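Local coordinates for protein UDP-N-acetylglucosamine 2-epimerase (Methanocaldococcus jannaschii, PDB 4NES) that probably catalyses the reversible epimerization at C-2 of UDP-N-acetylglucosamine to UDP-N-acetylmannosamine, working as a homodimer, at residues E355-V358 and R359-Y363; I76-E79 and K80-K84. One frame throughout, in Å; residues are numbered along the deposited sequence.

Contact 1 (E355-V358 and R359-Y363)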
loop_
_atom_site.group_PDB
_atom_site.type_symbol
_atom_site.label_atom_id
_atom_site.label_comp_id
_atom_site.label_asym_id
_atom_site.label_seq_id
_atom_site.Cartn_x
_atom_site.Cartn_y
_atom_site.Cartn_z
ATOM N N GLU A 355 19.325 5.231 -19.259
ATOM C CA GLU A 355 18.982 6.041 -20.420
ATOM C C GLU A 355 17.615 5.654 -20.972
ATOM O O GLU A 355 16.840 6.526 -21.360
ATOM C CB GLU A 355 20.077 5.935 -21.483
ATOM C CG GLU A 355 21.357 6.714 -21.139
ATOM C CD GLU A 355 21.263 8.206 -21.412
ATOM O OE1 GLU A 355 20.196 8.680 -21.859
ATOM O OE2 GLU A 355 22.275 8.908 -21.196
ATOM N N ARG A 356 17.312 4.358 -20.992
ATOM C CA ARG A 356 16.025 3.902 -21.524
ATOM C C ARG A 356 14.862 4.388 -20.658
ATOM O O ARG A 356 13.837 4.836 -21.174
ATOM C CB ARG A 356 15.994 2.381 -21.656
ATOM C CG ARG A 356 14.625 1.806 -22.004
ATOM C CD ARG A 356 14.415 1.612 -23.499
ATOM N NE ARG A 356 13.287 0.712 -23.745
ATOM C CZ ARG A 356 12.073 1.095 -24.114
ATOM N NH1 ARG A 356 11.815 2.370 -24.310
ATOM N NH2 ARG A 356 11.116 0.185 -24.280
ATOM N N ILE A 357 15.043 4.323 -19.343
ATOM C CA ILE A 357 14.040 4.813 -18.396
ATOM C C ILE A 357 13.749 6.292 -18.607
ATOM O O ILE A 357 12.586 6.696 -18.686
ATOM C CB ILE A 357 14.493 4.555 -16.958
ATOM C CG1 ILE A 357 14.362 3.063 -16.651
ATOM C CG2 ILE A 357 13.644 5.359 -15.964
ATOM C CD1 ILE A 357 15.061 2.634 -15.364
ATOM N N VAL A 358 14.797 7.100 -18.745
ATOM C CA VAL A 358 14.605 8.527 -18.964
ATOM C C VAL A 358 13.922 8.806 -20.310
ATOM O O VAL A 358 13.073 9.694 -20.404
ATOM C CB VAL A 358 15.938 9.300 -18.808
ATOM C CG1 VAL A 358 15.781 10.761 -19.182
ATOM C CG2 VAL A 358 16.421 9.207 -17.378
ATOM N N ARG A 359 14.274 8.051 -21.352
ATOM C CA ARG A 359 13.593 8.203 -22.642
ATOM C C ARG A 359 12.099 7.892 -22.524
ATOM O O ARG A 359 11.260 8.639 -23.031
ATOM C CB ARG A 359 14.243 7.329 -23.725
ATOM C CG ARG A 359 13.611 7.513 -25.101
ATOM C CD ARG A 359 14.247 6.573 -26.130
ATOM N NE ARG A 359 13.486 6.530 -27.380
ATOM C CZ ARG A 359 13.687 7.350 -28.406
ATOM N NH1 ARG A 359 14.623 8.286 -28.335
ATOM N NH2 ARG A 359 12.951 7.236 -29.506
ATOM N N ILE A 360 11.766 6.801 -21.841
ATOM C CA ILE A 360 10.362 6.437 -21.657
ATOM C C ILE A 360 9.588 7.521 -20.913
ATOM O O ILE A 360 8.464 7.864 -21.300
ATOM C CB ILE A 360 10.209 5.064 -20.956
ATOM C CG1 ILE A 360 10.693 3.954 -21.887
ATOM C CG2 ILE A 360 8.750 4.808 -20.540
ATOM C CD1 ILE A 360 10.970 2.622 -21.205
ATOM N N LEU A 361 10.188 8.081 -19.865
ATOM C CA LEU A 361 9.510 9.112 -19.089
ATOM C C LEU A 361 9.374 10.386 -19.906
ATOM O O LEU A 361 8.398 11.111 -19.761
ATOM C CB LEU A 361 10.248 9.391 -17.781
ATOM C CG LEU A 361 10.268 8.240 -16.781
ATOM C CD1 LEU A 361 11.121 8.644 -15.589
ATOM C CD2 LEU A 361 8.855 7.866 -16.344
ATOM N N THR A 362 10.341 10.645 -20.783
ATOM C CA THR A 362 10.284 11.821 -21.643
ATOM C C THR A 362 9.108 11.731 -22.612
ATOM O O THR A 362 8.339 12.688 -22.763
ATOM C CB THR A 362 11.589 11.998 -22.427
ATOM O OG1 THR A 362 12.656 12.244 -21.506
ATOM C CG2 THR A 362 11.494 13.175 -23.395
ATOM N N TYR A 363 8.954 10.575 -23.256
ATOM C CA TYR A 363 7.880 10.400 -24.234
ATOM C C TYR A 363 6.529 10.144 -23.570
ATOM O O TYR A 363 5.494 10.603 -24.069
ATOM C CB TYR A 363 8.208 9.273 -25.213
ATOM C CG TYR A 363 9.194 9.650 -26.302
ATOM C CD1 TYR A 363 10.557 9.668 -26.060
ATOM C CD2 TYR A 363 8.755 9.963 -27.581
ATOM C CE1 TYR A 363 11.464 9.996 -27.057
ATOM C CE2 TYR A 363 9.649 10.296 -28.582
ATOM C CZ TYR A 363 11.001 10.314 -28.315
ATOM O OH TYR A 363 11.896 10.641 -29.307
#
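Arg356 and Ile360 meet one helical turn apart, with the end of the isoleucine set under the guanidinium group. CD1 of Ile360 comes over one face of the flat group, displaced toward its rim, and lies 3.5 Å from Arg356 CZ. The arginine chain leaves the helix with CG anti to the backbone N (chi1 171°) and then bends at chi2 (94°). That bend carries the guanidinium forward along the helix, over the end of Ile360. Arg356 NH1 is the guanidinium atom closest to the isoleucine, 3.1 Å from Ile360 CG1.

Thr362 makes the other distinctive contact. Its OG1 gives a hydrogen bond to Val358 O at 2.8 Å, and its backbone N gives a second to the same oxygen at 2.9 Å. The two donors arrive from opposite faces of the carbonyl plane. The hydroxyl comes from above that plane rather than along a lone pair. OG1 stands beside its own backbone N (chi1 -64°), which brings it back toward the preceding turn.

Both pairs belong to helix 353-363, the C-terminal helix, which returns to the N-terminal Rossmann-like domain of this GT-B fold. Its backbone bonds are regular here, as in Leu361 N to Ile357 O at 3.0 Å. On the outer side, Tyr363 CE1 stands over the centre of the Arg359 guanidinium. Along the buried side, Ile357 CG2 lies 4.2 Å from Leu361 CD1, with the two chains running alongside each other. These two residues and Ile360 pack on Phe144. Val116 also touches Ile357, and Tyr142 and Ala114 touch Leu361. Val358 faces Ala22 and Leu23 of helix 10-23.

Contact 2 (I76-E79 and K80-K84)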
loop_
_atom_site.group_PDB
_atom_site.type_symbol
_atom_site.label_atom_id
_atom_site.label_comp_id
_atom_site.label_asym_id
_atom_site.label_seq_id
_atom_site.Cartn_x
_atom_site.Cartn_y
_atom_site.Cartn_z
ATOM N N ILE A 76 3.955 12.289 5.969
ATOM C CA ILE A 76 3.730 13.684 6.340
ATOM C C ILE A 76 4.708 14.629 5.647
ATOM O O ILE A 76 4.300 15.630 5.050
ATOM C CB ILE A 76 3.814 13.876 7.868
ATOM C CG1 ILE A 76 2.698 13.089 8.552
ATOM C CG2 ILE A 76 3.714 15.349 8.235
ATOM C CD1 ILE A 76 2.993 12.768 9.997
ATOM N N GLU A 77 5.991 14.306 5.710
ATOM C CA GLU A 77 7.010 15.233 5.235
ATOM C C GLU A 77 7.169 15.240 3.721
ATOM O O GLU A 77 7.394 16.298 3.133
ATOM C CB GLU A 77 8.354 14.956 5.909
ATOM C CG GLU A 77 8.330 15.183 7.414
ATOM C CD GLU A 77 7.926 16.593 7.791
ATOM O OE1 GLU A 77 8.422 17.545 7.160
ATOM O OE2 GLU A 77 7.123 16.747 8.732
ATOM N N ILE A 78 7.030 14.081 3.085
ATOM C CA ILE A 78 7.094 14.035 1.630
ATOM C C ILE A 78 5.907 14.801 1.061
ATOM O O ILE A 78 6.042 15.524 0.083
ATOM C CB ILE A 78 7.102 12.588 1.087
ATOM C CG1 ILE A 78 8.409 11.886 1.429
ATOM C CG2 ILE A 78 6.928 12.552 -0.419
ATOM C CD1 ILE A 78 8.400 10.412 1.051
ATOM N N GLU A 79 4.740 14.674 1.681
ATOM C CA GLU A 79 3.575 15.368 1.155
ATOM C C GLU A 79 3.736 16.881 1.197
ATOM O O GLU A 79 3.311 17.569 0.272
ATOM C CB GLU A 79 2.307 14.955 1.887
ATOM C CG GLU A 79 1.072 15.596 1.277
ATOM C CD GLU A 79 -0.199 15.178 1.943
ATOM O OE1 GLU A 79 -0.352 15.482 3.141
ATOM O OE2 GLU A 79 -1.044 14.554 1.259
ATOM N N LYS A 80 4.353 17.402 2.253
ATOM C CA LYS A 80 4.601 18.839 2.332
ATOM C C LYS A 80 5.422 19.324 1.139
ATOM O O LYS A 80 5.099 20.350 0.525
ATOM C CB LYS A 80 5.322 19.188 3.629
ATOM C CG LYS A 80 4.463 19.062 4.877
ATOM C CD LYS A 80 5.307 19.322 6.123
ATOM C CE LYS A 80 4.507 19.134 7.395
ATOM N NZ LYS A 80 5.384 19.256 8.597
ATOM N N VAL A 81 6.464 18.575 0.790
ATOM C CA VAL A 81 7.288 18.926 -0.356
ATOM C C VAL A 81 6.530 18.813 -1.672
ATOM O O VAL A 81 6.586 19.727 -2.497
ATOM C CB VAL A 81 8.552 18.067 -0.424
ATOM C CG1 VAL A 81 9.347 18.427 -1.673
ATOM C CG2 VAL A 81 9.396 18.269 0.827
ATOM N N LEU A 82 5.803 17.715 -1.869
ATOM C CA LEU A 82 5.114 17.513 -3.144
ATOM C C LEU A 82 3.964 18.495 -3.363
ATOM O O LEU A 82 3.683 18.872 -4.505
ATOM C CB LEU A 82 4.645 16.063 -3.314
ATOM C CG LEU A 82 5.761 15.013 -3.362
ATOM C CD1 LEU A 82 5.177 13.638 -3.633
ATOM C CD2 LEU A 82 6.832 15.363 -4.398
ATOM N N LEU A 83 3.305 18.913 -2.283
ATOM C CA LEU A 83 2.279 19.955 -2.374
ATOM C C LEU A 83 2.858 21.303 -2.802
ATOM O O LEU A 83 2.178 22.095 -3.460
ATOM C CB LEU A 83 1.548 20.107 -1.041
ATOM C CG LEU A 83 0.516 19.022 -0.737
ATOM C CD1 LEU A 83 0.006 19.150 0.689
ATOM C CD2 LEU A 83 -0.641 19.086 -1.723
ATOM N N LYS A 84 4.104 21.563 -2.418
ATOM C CA LYS A 84 4.769 22.804 -2.777
ATOM C C LYS A 84 5.330 22.751 -4.187
ATOM O O LYS A 84 5.107 23.666 -4.985
ATOM C CB LYS A 84 5.894 23.108 -1.798
ATOM C CG LYS A 84 6.757 24.268 -2.240
ATOM C CD LYS A 84 7.930 24.466 -1.303
ATOM C CE LYS A 84 8.727 25.692 -1.689
ATOM N NZ LYS A 84 9.811 25.963 -0.712
#
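Within helix 67-85 of the N-terminal Rossmann-like domain, Glu77 and Lys80 form a salt bridge three residues apart. Lys80 NZ gives a hydrogen bond to Glu77 OE2 at 3.1 Å, on the syn side of the carboxylate and 26° out of its plane. The lysine chain is extended beyond CG and runs alongside the glutamate. The glutamate bends at chi2 (-58°), which brings its carboxylate round to the amine. Ile76 also flanks the lysine, with CG2 4.0 Å from Lys80 CE.

The backbone bonds under this pair are weak, and Lys80 N to Ile76 O measures 3.3 Å. Two residues on the bond is shorter: Leu82 N reaches Ile78 O at 2.9 Å, nearly in line with the carbonyl.

Glu79 and Leu83 follow each other along one face of the helix, with Glu79 CG 3.8 Å from Leu83 CD1. The closest touch is through this aliphatic carbon. The Glu79 carboxylate takes hydrogen bonds from Thr66 OG1, Gly68 N and Glu69 N of the second subunit, so this face of the helix belongs to the dimer interface.

On the inner side, Ile78 CG2 meets Leu82 CD1 at 3.8 Å. Ile78 packs on Ala101 and Val105 of helix 97-108, and Leu82 joins it on Val105. Val81 and Leu82 rest on Ile33 of strand 30-34, and Val81 also touches Tyr58 of strand 58-59.

Overall arrangement
Contacts 1 and 2 both belong to the N-terminal Rossmann-like domain, on helices that lie against opposite faces of its parallel sheet. Their centres are 25 Å apart and their nearest atoms about 14 Å apart, so they do not touch. Contact 2 comes first in the chain. Contact 1 lies near the C-terminus, which comes back to this domain. Contact 2 borders the second subunit, whereas contact 1 touches no other chain of the dimer. In contact 2 the Ile78 side chain is about 12 Å from the bound UDP-N-acetylglucosamine. Both contacts lie away from the annotated sites and are structural packing of the helices.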